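PDB 6HXP: citryl-CoA lyase from Hydrogenobacter thermophilus, which probably cleaves citryl-CoA into acetyl-CoA and oxaloacetate, as a member of the citrate synthase family that binds coenzyme A. Local coordinates for residues 106-109 and 110-114. Numbering follows the deposited sequence.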
loop_
_atom_site.group_PDB
_atom_site.type_symbol
_atom_site.label_atom_id
_atom_site.label_comp_id
_atom_site.label_asym_id
_atom_site.label_seq_id
_atom_site.Cartn_x
_atom_site.Cartn_y
_atom_site.Cartn_z
ATOM N N ALA A 106 17.512 15.074 -9.382
ATOM C CA ALA A 106 17.964 15.777 -10.589
ATOM C C ALA A 106 17.290 17.139 -10.705
ATOM O O ALA A 106 17.966 18.097 -11.069
ATOM C CB ALA A 106 17.672 14.945 -11.815
ATOM N N MET A 107 16.005 17.264 -10.330
ATOM C CA MET A 107 15.377 18.590 -10.365
ATOM C C MET A 107 16.057 19.526 -9.383
ATOM O O MET A 107 16.271 20.686 -9.700
ATOM C CB MET A 107 13.884 18.504 -10.025
ATOM C CG MET A 107 13.032 17.948 -11.157
ATOM S SD MET A 107 11.275 17.931 -10.768
ATOM C CE MET A 107 10.856 19.698 -10.896
ATOM N N ARG A 108 16.404 19.040 -8.182
ATOM C CA ARG A 108 17.072 19.913 -7.202
ATOM C C ARG A 108 18.440 20.340 -7.718
ATOM O O ARG A 108 18.810 21.510 -7.640
ATOM C CB ARG A 108 17.203 19.150 -5.883
ATOM C CG ARG A 108 17.652 20.014 -4.742
ATOM C CD ARG A 108 17.711 19.219 -3.456
ATOM N NE ARG A 108 17.893 20.143 -2.331
ATOM C CZ ARG A 108 17.919 19.772 -1.056
ATOM N NH1 ARG A 108 17.848 18.489 -0.729
ATOM N NH2 ARG A 108 18.045 20.681 -0.097
ATOM N N PHE A 109 19.193 19.382 -8.270
ATOM C CA PHE A 109 20.527 19.654 -8.804
ATOM C C PHE A 109 20.474 20.686 -9.961
ATOM O O PHE A 109 21.254 21.641 -9.968
ATOM C CB PHE A 109 21.147 18.346 -9.320
ATOM C CG PHE A 109 22.398 18.544 -10.137
ATOM C CD1 PHE A 109 23.559 18.988 -9.547
ATOM C CD2 PHE A 109 22.392 18.328 -11.507
ATOM C CE1 PHE A 109 24.715 19.202 -10.308
ATOM C CE2 PHE A 109 23.540 18.539 -12.269
ATOM C CZ PHE A 109 24.693 18.990 -11.666
ATOM N N ILE A 110 19.577 20.477 -10.925
ATOM C CA ILE A 110 19.432 21.366 -12.060
ATOM C C ILE A 110 18.976 22.755 -11.609
ATOM O O ILE A 110 19.543 23.767 -12.043
ATOM C CB ILE A 110 18.494 20.765 -13.128
ATOM C CG1 ILE A 110 19.148 19.533 -13.754
ATOM C CG2 ILE A 110 18.159 21.807 -14.202
ATOM C CD1 ILE A 110 18.203 18.681 -14.512
ATOM N N GLN A 111 17.995 22.818 -10.708
ATOM C CA GLN A 111 17.509 24.122 -10.251
ATOM C C GLN A 111 18.542 24.850 -9.427
ATOM O O GLN A 111 18.752 26.043 -9.638
ATOM C CB GLN A 111 16.197 23.977 -9.496
ATOM C CG GLN A 111 15.069 23.552 -10.417
ATOM C CD GLN A 111 13.804 23.365 -9.640
ATOM O OE1 GLN A 111 13.559 24.101 -8.680
ATOM N NE2 GLN A 111 12.921 22.480 -10.098
ATOM N N GLU A 112 19.205 24.144 -8.513
ATOM C CA GLU A 112 20.239 24.790 -7.705
ATOM C C GLU A 112 21.444 25.179 -8.548
ATOM O O GLU A 112 22.042 26.229 -8.311
ATOM C CB GLU A 112 20.607 23.925 -6.487
ATOM C CG GLU A 112 19.468 23.895 -5.475
ATOM C CD GLU A 112 19.683 23.065 -4.225
ATOM O OE1 GLU A 112 20.749 22.422 -4.107
ATOM O OE2 GLU A 112 18.771 23.046 -3.367
ATOM N N GLY A 113 21.761 24.371 -9.554
ATOM C CA GLY A 113 22.851 24.640 -10.484
ATOM C C GLY A 113 22.617 25.915 -11.255
ATOM O O GLY A 113 23.491 26.780 -11.280
ATOM N N VAL A 114 21.416 26.078 -11.818
ATOM C CA VAL A 114 21.048 27.275 -12.573
ATOM C C VAL A 114 21.030 28.514 -11.673
ATOM O O VAL A 114 21.537 29.561 -12.074
ATOM C CB VAL A 114 19.699 27.072 -13.313
ATOM C CG1 VAL A 114 19.114 28.399 -13.816
ATOM C CG2 VAL A 114 19.886 26.108 -14.464
#
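Arg108 and Glu112 form an i to i+4 salt bridge on the exposed side of helix 101-116, an alpha-helix of the citrate synthase fold. Their side chains run alongside each other. Arg108 NE donates to Glu112 OE2 at 3.2 Å, with an N-H...O angle of 162°. The oxygen lies near the guanidinium plane, at the edge of that group. The NE donor, however, stands above the carboxylate plane, and the two planes are 70° apart. Arg108 CG lies anti to the backbone N (chi1 -170°), which sets this methylene 3.5 Å from Glu112 OE2; the extended chain beyond it carries NE to the same oxygen.

The backbone bonds are those of a regular alpha-helix. Ile110 N, Gln111 N, Glu112 N and Gly113 N donate to the carbonyls of Ala106, Met107, Arg108 and Phe109.

On the face toward helix 188-198, Met107 and Gln111 lie side by side. The bend at the end of the Met107 chain turns its CE to 3.6 Å from Gln111 NE2. That amide nitrogen is hydrogen-bonded to Phe201 O and Ser197 OG, which ties the helix to helix 188-198 and the chain just after it. Replacing Gln111 by an alanine is likely to cost Phe201 O and Ser197 OG this amide partner and to open a gap beside Met107 CE.

Apolar packing completes the contact. The Phe109 ring packs edge-to-face with Tyr127 and touches Ile134, a CoA-binding residue. Across the segments, Phe109 CD2 meets Ile110 CG1 at 4.1 Å.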